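Local atomic coordinates of galactose mutarotase related enzyme (Lactobacillus casei, PDB entry 3Q1N), a protein that probably binds carbohydrates and may act as an isomerase of the aldose 1-epimerase (galactose mutarotase) family. Residues S23-K27 against A28-E32; I175-V178 against P179-N182; T36-K39 against T40-N43. One frame throughout, in Å; residues are numbered along the deposited sequence.

Contact 1. Residues S23-K27 against A28-E32; sequences SLVNK and ADNYE. With EDO (1,2-ethanediol), chain I.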
ATOM      1  N   SER A  23      -4.774   5.963  12.332  1.00 16.14           N
ATOM      2  CA  SER A  23      -6.159   5.977  12.783  0.50 16.91           C
ATOM      3  C   SER A  23      -7.021   6.794  11.826  1.00 16.80           C
ATOM      4  O   SER A  23      -6.579   7.827  11.286  1.00 17.06           O
ATOM      5  CB  SER A  23      -6.253   6.545  14.211  0.50 17.00           C
ATOM      6  OG  SER A  23      -7.602   6.750  14.617  0.50 17.45           O
ATOM      7  N   LEU A  24      -8.249   6.335  11.629  1.00 16.76           N
ATOM      8  CA  LEU A  24      -9.205   6.992  10.757  1.00 17.19           C
ATOM      9  C   LEU A  24     -10.592   6.643  11.263  1.00 16.85           C
ATOM     10  O   LEU A  24     -11.006   5.481  11.264  1.00 16.30           O
ATOM     11  CB  LEU A  24      -8.972   6.500   9.323  1.00 18.08           C
ATOM     12  CG  LEU A  24      -9.608   7.171   8.121  1.00 20.14           C
ATOM     13  CD1 LEU A  24      -9.214   8.674   8.076  1.00 22.15           C
ATOM     14  CD2 LEU A  24      -9.178   6.474   6.870  1.00 17.14           C
ATOM     15  N   VAL A  25     -11.287   7.646  11.756  1.00 17.20           N
ATOM     16  CA  VAL A  25     -12.430   7.431  12.608  1.00 17.22           C
ATOM     17  C   VAL A  25     -13.633   8.142  12.046  1.00 17.63           C
ATOM     18  O   VAL A  25     -13.535   9.305  11.647  1.00 17.80           O
ATOM     19  CB  VAL A  25     -12.153   7.940  14.059  1.00 17.74           C
ATOM     20  CG1 VAL A  25     -13.441   8.025  14.935  1.00 18.38           C
ATOM     21  CG2 VAL A  25     -11.116   7.079  14.735  1.00 17.32           C
ATOM     22  N   ASN A  26     -14.738   7.403  11.978  1.00 17.68           N
ATOM     23  CA  ASN A  26     -16.053   7.977  11.706  0.50 17.90           C
ATOM     24  C   ASN A  26     -16.606   8.571  12.993  1.00 18.89           C
ATOM     25  O   ASN A  26     -16.924   7.826  13.947  1.00 18.95           O
ATOM     26  CB  ASN A  26     -16.983   6.887  11.182  0.50 17.56           C
ATOM     27  CG  ASN A  26     -18.292   7.444  10.650  0.50 17.36           C
ATOM     28  OD1 ASN A  26     -18.297   8.263   9.714  0.50 14.73           O
ATOM     29  ND2 ASN A  26     -19.409   6.972  11.212  0.50 15.46           N
ATOM     30  N   LYS A  27     -16.701   9.912  13.066  1.00 19.35           N
ATOM     31  CA  LYS A  27     -17.102  10.579  14.314  1.00 20.49           C
ATOM     32  C   LYS A  27     -18.532  10.266  14.735  1.00 21.45           C
ATOM     33  O   LYS A  27     -18.809  10.223  15.904  1.00 23.77           O
ATOM     34  CB  LYS A  27     -16.957  12.113  14.200  1.00 20.02           C
ATOM     35  CG  LYS A  27     -15.507  12.609  14.128  1.00 20.88           C
ATOM     36  CD  LYS A  27     -15.457  14.136  14.151  1.00 20.50           C
ATOM     37  CE  LYS A  27     -14.053  14.652  14.199  1.00 20.67           C
ATOM     38  NZ  LYS A  27     -14.162  16.168  14.169  1.00 18.33           N
ATOM     39  N   ALA A  28     -19.424  10.052  13.781  1.00 22.65           N
ATOM     40  CA  ALA A  28     -20.848   9.790  14.096  1.00 23.69           C
ATOM     41  C   ALA A  28     -21.056   8.609  15.050  1.00 24.98           C
ATOM     42  O   ALA A  28     -21.991   8.622  15.887  1.00 25.96           O
ATOM     43  CB  ALA A  28     -21.645   9.572  12.820  1.00 23.30           C
ATOM     44  N   ASP A  29     -20.210   7.589  14.953  1.00 24.10           N
ATOM     45  CA  ASP A  29     -20.316   6.429  15.867  1.00 25.03           C
ATOM     46  C   ASP A  29     -18.984   5.987  16.464  1.00 24.90           C
ATOM     47  O   ASP A  29     -18.881   4.898  17.051  1.00 25.38           O
ATOM     48  CB  ASP A  29     -21.002   5.267  15.146  1.00 25.37           C
ATOM     49  CG  ASP A  29     -20.219   4.767  13.913  1.00 25.98           C
ATOM     50  OD1 ASP A  29     -19.156   5.326  13.593  1.00 22.27           O
ATOM     51  OD2 ASP A  29     -20.693   3.799  13.262  1.00 29.80           O
ATOM     52  N   ASN A  30     -17.961   6.838  16.336  1.00 23.91           N
ATOM     53  CA  ASN A  30     -16.611   6.529  16.769  1.00 23.75           C
ATOM     54  C   ASN A  30     -16.012   5.220  16.198  1.00 22.61           C
ATOM     55  O   ASN A  30     -15.125   4.612  16.809  1.00 24.06           O
ATOM     56  CB  ASN A  30     -16.566   6.486  18.295  1.00 24.40           C
ATOM     57  CG  ASN A  30     -15.206   6.647  18.829  1.00 26.96           C
ATOM     58  OD1 ASN A  30     -14.419   7.501  18.365  1.00 30.42           O
ATOM     59  ND2 ASN A  30     -14.871   5.817  19.829  1.00 30.60           N
ATOM     60  N   TYR A  31     -16.443   4.842  15.015  1.00 20.94           N
ATOM     61  CA  TYR A  31     -15.910   3.633  14.357  1.00 19.81           C
ATOM     62  C   TYR A  31     -14.501   3.848  13.799  1.00 18.97           C
ATOM     63  O   TYR A  31     -14.267   4.805  13.057  1.00 18.15           O
ATOM     64  CB  TYR A  31     -16.843   3.170  13.250  1.00 19.19           C
ATOM     65  CG  TYR A  31     -16.298   1.992  12.479  1.00 19.71           C
ATOM     66  CD1 TYR A  31     -16.411   0.720  12.978  1.00 19.89           C
ATOM     67  CD2 TYR A  31     -15.701   2.153  11.250  1.00 17.33           C
ATOM     68  CE1 TYR A  31     -15.912  -0.377  12.298  1.00 21.28           C
ATOM     69  CE2 TYR A  31     -15.233   1.074  10.543  1.00 18.52           C
ATOM     70  CZ  TYR A  31     -15.315  -0.198  11.081  1.00 20.17           C
ATOM     71  OH  TYR A  31     -14.829  -1.296  10.410  1.00 20.02           O
ATOM     72  N   GLU A  32     -13.598   2.919  14.117  1.00 18.22           N
ATOM     73  CA  GLU A  32     -12.231   2.923  13.611  1.00 17.52           C
ATOM     74  C   GLU A  32     -12.080   2.049  12.358  1.00 16.81           C
ATOM     75  O   GLU A  32     -12.261   0.819  12.427  1.00 18.40           O
ATOM     76  CB  GLU A  32     -11.290   2.436  14.707  1.00 17.22           C
ATOM     77  CG  GLU A  32      -9.822   2.300  14.338  1.00 17.36           C
ATOM     78  CD  GLU A  32      -9.186   3.608  13.874  1.00 19.35           C
ATOM     79  OE1 GLU A  32      -9.045   4.492  14.737  1.00 20.51           O
ATOM     80  OE2 GLU A  32      -8.886   3.768  12.680  1.00 16.71           O
TER
HETATM   81  C1  EDO I 301     -13.409  -1.009   6.833  0.50 17.52           C
HETATM   82  O1  EDO I 301     -14.461  -0.610   7.712  0.50 16.62           O
HETATM   83  C2  EDO I 301     -13.918  -2.032   5.831  0.50 17.28           C
HETATM   84  O2  EDO I 301     -14.377  -3.207   6.517  0.50 18.35           O
HETATM   85  O   HOH W   1     -19.212  10.854  10.850  1.00 24.72           O
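The carboxylate of Glu-32 grips the opposing strand like a fork. OE1 accepts from OG of Ser-23 at 2.7 Å, in one of the two conformers of that serine, and OE2 accepts from the backbone N of Leu-24 at 2.8 Å in a nearly straight bond (168°). Both oxygens use their syn lone pairs. The chain of Glu-32 leaves with CG anti to the backbone N and then bends at chi2 (60°), which turns the carboxylate back toward Ser-23 and Leu-24. Val-25 lies on the same face as Glu-32 and crosses it at about a right angle, its CG2 3.3 Å from OE1.

Asn-26 and Tyr-31 share the other face. In one of its two conformers, Asn-26 sends ND2 to OD1 of Asp-29 at 2.9 Å; the amide and carboxylate planes stand 86° apart, so OD1 is met from above its own plane. The backbone N of Tyr-31 reaches the same oxygen from the opposite face at 3.1 Å, forming an Asx turn. Two bonds thus hold OD1, while OD2 is taken by His-227. A water links Asn-26 OD1 to the backbone N of Ala-28.

Asn-26 N gives Tyr-31 O a backbone bond of 2.9 Å where the four-residue turn begins. The hairpin joins strand 20-26 to strand 31-32, the latter at the border of a four-stranded antiparallel sheet, and strand 10-15 flanks strand 20-26 on its other side.

Contact 2. Residues I175-V178 against P179-N182; sequences IGPV and PFRN
Ile-175 rests its CG2 methyl 3.2 Å from the carbonyl oxygen of Phe-180, across the loop that the chain makes here. This branch stands anti to the backbone N (CG1 has chi1 -57°), which carries it toward that oxygen, and the CA of Ile-175 adds a CA-H...O contact to the same atom. Its own carbonyl oxygen takes a bond from a water that also accepts from ND2 of Asn-182, a bridge between the two arms of the loop; OD1 of Asn-182 accepts from the backbone N of Asp-184. Gly-176 follows, its N bonded to Phe-180 O at 2.9 Å, with the donor tilted 31° from the carbonyl plane.

The peptide before Pro-177 is cis. Pro-177 O accepts from the backbone N of Phe-180 at 2.8 Å and also lies in the plane of the phenyl ring at its edge, 3.4 Å from CD1. The side chains of Pro-177 and Phe-180 also meet, crossing at a slant, with Pro-177 CG 4.0 Å from Phe-180 CD1. Val-178 stands at the bend before a second cis peptide, which draws its CA to 3.1 Å from the CA of Pro-179.

Beyond the segments, Phe-180 and Pro-179 lie on Lys-55, a nitrate, probably from the crystallisation liquor, has its nearest atom about 3 Å from the Pro-179 side chain, and Arg-181 gives its NE to Pro-261 O. With a cis proline third among residues 177-180 and a bond from the fourth N to the first O, the arrangement is a type VIa beta turn, here reversing the chain between strand 171-175 and strand 181-182.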
ATOM      1  N   ILE A 175       2.653 -16.220  -6.978  1.00 16.70           N
ATOM      2  CA  ILE A 175       3.559 -16.100  -5.822  1.00 17.12           C
ATOM      3  C   ILE A 175       4.386 -17.381  -5.619  1.00 17.64           C
ATOM      4  O   ILE A 175       3.869 -18.502  -5.727  1.00 18.23           O
ATOM      5  CB  ILE A 175       2.759 -15.836  -4.533  1.00 17.51           C
ATOM      6  CG1 ILE A 175       1.905 -14.572  -4.707  1.00 16.59           C
ATOM      7  CG2 ILE A 175       3.706 -15.744  -3.318  1.00 16.94           C
ATOM      8  CD1 ILE A 175       2.646 -13.309  -5.095  1.00 18.33           C
ATOM      9  N   GLY A 176       5.673 -17.207  -5.326  1.00 18.13           N
ATOM     10  CA  GLY A 176       6.546 -18.318  -4.975  1.00 18.88           C
ATOM     11  C   GLY A 176       8.010 -17.901  -4.947  1.00 20.14           C
ATOM     12  O   GLY A 176       8.499 -17.290  -5.919  1.00 21.13           O
ATOM     13  N   PRO A 177       8.713 -18.135  -3.821  1.00 19.12           N
ATOM     14  CA  PRO A 177       8.252 -18.454  -2.475  1.00 18.71           C
ATOM     15  C   PRO A 177       7.640 -17.226  -1.839  1.00 18.68           C
ATOM     16  O   PRO A 177       8.134 -16.125  -2.052  1.00 17.83           O
ATOM     17  CB  PRO A 177       9.554 -18.751  -1.723  1.00 19.46           C
ATOM     18  CG  PRO A 177      10.533 -17.920  -2.389  1.00 19.06           C
ATOM     19  CD  PRO A 177      10.119 -17.739  -3.809  1.00 19.58           C
ATOM     20  N   VAL A 178       6.551 -17.400  -1.102  1.00 18.47           N
ATOM     21  CA  VAL A 178       5.891 -16.263  -0.491  0.50 18.89           C
ATOM     22  C   VAL A 178       6.924 -15.474   0.340  1.00 18.76           C
ATOM     23  O   VAL A 178       7.756 -16.080   1.037  1.00 20.45           O
ATOM     24  CB  VAL A 178       4.642 -16.710   0.335  0.50 19.10           C
ATOM     25  CG1 VAL A 178       5.034 -17.659   1.486  0.50 19.28           C
ATOM     26  CG2 VAL A 178       3.872 -15.513   0.836  0.50 19.15           C
ATOM     27  N   PRO A 179       6.906 -14.121   0.236  1.00 18.20           N
ATOM     28  CA  PRO A 179       6.039 -13.203  -0.524  1.00 17.76           C
ATOM     29  C   PRO A 179       6.627 -12.700  -1.868  1.00 16.03           C
ATOM     30  O   PRO A 179       6.246 -11.652  -2.361  1.00 15.49           O
ATOM     31  CB  PRO A 179       5.889 -12.023   0.453  1.00 18.05           C
ATOM     32  CG  PRO A 179       7.302 -11.946   1.092  1.00 18.55           C
ATOM     33  CD  PRO A 179       7.874 -13.360   1.044  1.00 19.92           C
ATOM     34  N   PHE A 180       7.555 -13.440  -2.449  1.00 15.72           N
ATOM     35  CA  PHE A 180       8.094 -13.113  -3.775  1.00 14.77           C
ATOM     36  C   PHE A 180       7.128 -13.582  -4.865  1.00 14.50           C
ATOM     37  O   PHE A 180       6.373 -14.503  -4.677  1.00 14.84           O
ATOM     38  CB  PHE A 180       9.435 -13.791  -4.046  1.00 14.66           C
ATOM     39  CG  PHE A 180      10.569 -13.350  -3.127  1.00 14.71           C
ATOM     40  CD1 PHE A 180      10.832 -13.990  -1.942  1.00 15.82           C
ATOM     41  CD2 PHE A 180      11.366 -12.287  -3.490  1.00 16.40           C
ATOM     42  CE1 PHE A 180      11.886 -13.572  -1.135  1.00 17.56           C
ATOM     43  CE2 PHE A 180      12.439 -11.883  -2.722  1.00 17.36           C
ATOM     44  CZ  PHE A 180      12.697 -12.519  -1.525  1.00 17.85           C
ATOM     45  N   ARG A 181       7.235 -12.969  -6.029  1.00 14.64           N
ATOM     46  CA  ARG A 181       6.548 -13.439  -7.242  1.00 14.61           C
ATOM     47  C   ARG A 181       7.279 -14.581  -7.956  1.00 15.26           C
ATOM     48  O   ARG A 181       8.514 -14.640  -7.945  1.00 15.19           O
ATOM     49  CB  ARG A 181       6.362 -12.267  -8.211  1.00 14.61           C
ATOM     50  CG  ARG A 181       5.528 -11.112  -7.634  1.00 15.14           C
ATOM     51  CD  ARG A 181       5.169 -10.064  -8.666  1.00 14.11           C
ATOM     52  NE  ARG A 181       6.355  -9.525  -9.315  1.00 14.71           N
ATOM     53  CZ  ARG A 181       6.789  -9.802 -10.525  1.00 14.34           C
ATOM     54  NH1 ARG A 181       6.210 -10.743 -11.284  1.00 15.11           N
ATOM     55  NH2 ARG A 181       7.881  -9.189 -10.953  1.00 15.90           N
ATOM     56  N   ASN A 182       6.498 -15.432  -8.616  1.00 15.32           N
ATOM     57  CA  ASN A 182       7.044 -16.496  -9.441  1.00 16.36           C
ATOM     58  C   ASN A 182       7.183 -16.131 -10.917  1.00 16.69           C
ATOM     59  O   ASN A 182       7.736 -16.933 -11.649  1.00 16.88           O
ATOM     60  CB  ASN A 182       6.215 -17.791  -9.288  1.00 18.09           C
ATOM     61  CG  ASN A 182       4.827 -17.712  -9.908  1.00 17.41           C
ATOM     62  OD1 ASN A 182       4.463 -16.750 -10.543  1.00 21.47           O
ATOM     63  ND2 ASN A 182       4.041 -18.792  -9.749  1.00 26.08           N
TER
HETATM   64  O   HOH W   2       4.380 -20.564  -7.436  1.00 33.49           O

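Contact 3. Residues T36-K39 against T40-N43; sequences TGDK and TFWN. With EDO (1,2-ethanediol), chain K.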
ATOM      1  N   THR A  36      -5.614  -1.238  14.518  1.00 20.46           N
ATOM      2  CA  THR A  36      -5.024  -0.605  15.698  1.00 22.31           C
ATOM      3  C   THR A  36      -3.599  -1.041  16.025  1.00 23.20           C
ATOM      4  O   THR A  36      -3.014  -0.513  16.954  1.00 22.67           O
ATOM      5  CB  THR A  36      -5.856  -0.906  16.927  1.00 23.61           C
ATOM      6  OG1 THR A  36      -5.987  -2.329  17.020  1.00 26.74           O
ATOM      7  CG2 THR A  36      -7.230  -0.248  16.833  1.00 25.96           C
ATOM      8  N   GLY A  37      -3.021  -1.954  15.256  1.00 23.98           N
ATOM      9  CA  GLY A  37      -1.646  -2.386  15.483  1.00 25.42           C
ATOM     10  C   GLY A  37      -1.424  -3.300  16.689  1.00 26.91           C
ATOM     11  O   GLY A  37      -0.324  -3.345  17.229  1.00 27.56           O
ATOM     12  N   ASP A  38      -2.451  -4.038  17.091  1.00 28.40           N
ATOM     13  CA  ASP A  38      -2.326  -5.113  18.088  1.00 29.62           C
ATOM     14  C   ASP A  38      -1.320  -6.164  17.599  1.00 29.64           C
ATOM     15  O   ASP A  38      -1.600  -6.904  16.633  1.00 28.66           O
ATOM     16  CB  ASP A  38      -3.702  -5.744  18.316  1.00 30.49           C
ATOM     17  CG  ASP A  38      -3.684  -6.903  19.332  1.00 33.15           C
ATOM     18  OD1 ASP A  38      -2.608  -7.277  19.826  1.00 34.39           O
ATOM     19  OD2 ASP A  38      -4.776  -7.454  19.616  1.00 38.24           O
ATOM     20  N   LYS A  39      -0.168  -6.231  18.289  1.00 30.07           N
ATOM     21  CA  LYS A  39       0.946  -7.133  17.946  1.00 31.41           C
ATOM     22  C   LYS A  39       0.620  -8.646  17.995  1.00 31.31           C
ATOM     23  O   LYS A  39       1.397  -9.465  17.516  1.00 31.63           O
ATOM     24  CB  LYS A  39       2.165  -6.880  18.859  1.00 32.08           C
ATOM     25  CG  LYS A  39       1.964  -7.378  20.286  1.00 35.26           C
ATOM     26  CD  LYS A  39       3.099  -6.960  21.234  1.00 39.18           C
ATOM     27  CE  LYS A  39       2.797  -7.380  22.683  1.00 41.43           C
ATOM     28  NZ  LYS A  39       3.724  -6.690  23.640  1.00 43.61           N
ATOM     29  N   THR A  40      -0.522  -8.995  18.563  1.00 31.42           N
ATOM     30  CA  THR A  40      -1.049 -10.353  18.456  1.00 31.36           C
ATOM     31  C   THR A  40      -1.102 -10.796  16.984  1.00 29.93           C
ATOM     32  O   THR A  40      -0.747 -11.933  16.663  1.00 29.93           O
ATOM     33  CB  THR A  40      -2.434 -10.426  19.111  1.00 32.18           C
ATOM     34  OG1 THR A  40      -2.356  -9.872  20.438  1.00 34.32           O
ATOM     35  CG2 THR A  40      -2.961 -11.896  19.160  1.00 33.05           C
ATOM     36  N   PHE A  41      -1.459  -9.860  16.090  1.00 27.41           N
ATOM     37  CA  PHE A  41      -1.609 -10.146  14.656  1.00 26.03           C
ATOM     38  C   PHE A  41      -0.663  -9.359  13.756  1.00 24.70           C
ATOM     39  O   PHE A  41      -0.090  -9.917  12.830  1.00 24.73           O
ATOM     40  CB  PHE A  41      -3.053  -9.862  14.241  1.00 25.52           C
ATOM     41  CG  PHE A  41      -4.053 -10.682  14.999  1.00 26.21           C
ATOM     42  CD1 PHE A  41      -4.239 -12.013  14.668  1.00 25.94           C
ATOM     43  CD2 PHE A  41      -4.811 -10.129  16.020  1.00 24.53           C
ATOM     44  CE1 PHE A  41      -5.165 -12.805  15.382  1.00 28.05           C
ATOM     45  CE2 PHE A  41      -5.734 -10.909  16.739  1.00 28.04           C
ATOM     46  CZ  PHE A  41      -5.913 -12.240  16.410  1.00 26.94           C
ATOM     47  N   TRP A  42      -0.528  -8.059  14.006  1.00 23.36           N
ATOM     48  CA  TRP A  42       0.348  -7.222  13.186  1.00 22.10           C
ATOM     49  C   TRP A  42       0.573  -5.891  13.872  1.00 21.33           C
ATOM     50  O   TRP A  42      -0.372  -5.221  14.235  1.00 20.80           O
ATOM     51  CB  TRP A  42      -0.268  -6.996  11.780  1.00 21.86           C
ATOM     52  CG  TRP A  42       0.650  -6.398  10.802  1.00 19.95           C
ATOM     53  CD1 TRP A  42       1.938  -6.794  10.537  1.00 21.42           C
ATOM     54  CD2 TRP A  42       0.376  -5.300   9.896  1.00 17.71           C
ATOM     55  NE1 TRP A  42       2.478  -5.994   9.565  1.00 19.72           N
ATOM     56  CE2 TRP A  42       1.536  -5.082   9.148  1.00 17.47           C
ATOM     57  CE3 TRP A  42      -0.730  -4.471   9.678  1.00 17.94           C
ATOM     58  CZ2 TRP A  42       1.622  -4.067   8.172  1.00 17.80           C
ATOM     59  CZ3 TRP A  42      -0.632  -3.456   8.705  1.00 15.92           C
ATOM     60  CH2 TRP A  42       0.520  -3.275   7.980  1.00 18.20           C
ATOM     61  N   ASN A  43       1.818  -5.507  14.066  1.00 20.57           N
ATOM     62  CA  ASN A  43       2.101  -4.353  14.874  1.00 20.80           C
ATOM     63  C   ASN A  43       2.193  -3.026  14.124  1.00 20.27           C
ATOM     64  O   ASN A  43       2.714  -2.066  14.677  1.00 21.36           O
ATOM     65  CB  ASN A  43       3.369  -4.575  15.699  1.00 21.50           C
ATOM     66  CG  ASN A  43       4.582  -4.818  14.872  1.00 23.65           C
ATOM     67  OD1 ASN A  43       4.570  -4.742  13.633  1.00 25.75           O
ATOM     68  ND2 ASN A  43       5.679  -5.170  15.558  1.00 27.16           N
TER
HETATM   69  C1  EDO K 303       3.634  -8.163   6.731  1.00 45.07           C
HETATM   70  O1  EDO K 303       4.888  -8.801   6.500  1.00 45.88           O
HETATM   71  C2  EDO K 303       3.824  -6.663   6.604  1.00 44.55           C
HETATM   72  O2  EDO K 303       4.745  -6.205   7.614  1.00 43.87           O
HETATM   73  O   HOH W   3       1.507  -1.374  17.350  1.00 43.06           O
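OD1 of Asp-38 is gripped twice by Thr-40: by its OG1 at 2.7 Å and by its backbone N at 3.0 Å. The second bond makes an Asx turn, and it leads straight into a tight turn, a beta turn overlapping an alpha turn. Both donors arrive from the same face of the carboxylate, the hydroxyl on the syn side and the N-H from well above the plane (51°). With CG anti to the backbone N (chi1 179°), the Asp-38 carboxylate folds forward over the start of this turn.

Asp-38 O is likewise doubly held, by Phe-41 N at 3.0 Å and by Trp-42 N at 3.1 Å, the donors lying on opposite faces of the carbonyl plane. Thr-40 CG2 lies over one face of the Phe-41 ring, offset toward its rim. The Trp-42 side chain leads away from residues 36-39, its ring meeting Trp-242 edge-to-face and also His-143; its NE1 donates to a bound ethanediol, and a nitrate lies nearby. Both probably come from the crystallisation liquor, though such molecules often mark pockets.

The two ends of the loop are brought together at Gly-37 and Asn-43, where one water donates to Gly-37 O at 2.7 Å and to Asn-43 O at 3.0 Å.

Overall arrangement
From the N terminus, contact 1 comes first: it closes the hairpin between strands 20-26 and 31-32 at the border of the first sheet. After three intervening residues (33-35) the chain enters contact 3, a tight turn in the loop leading to strand 48-49 of the six-stranded sheet; its centre is 19 Å from that of contact 1. Contact 2 follows more than 130 residues on, turning the chain between strands 171-175 and 181-182. Its centre lies 24 Å from that of contact 3 and 36 Å from that of contact 1, on the opposite side of the chain's centre from contact 1. The three follow in series, none enclosing or crossing another, and all are surface turns.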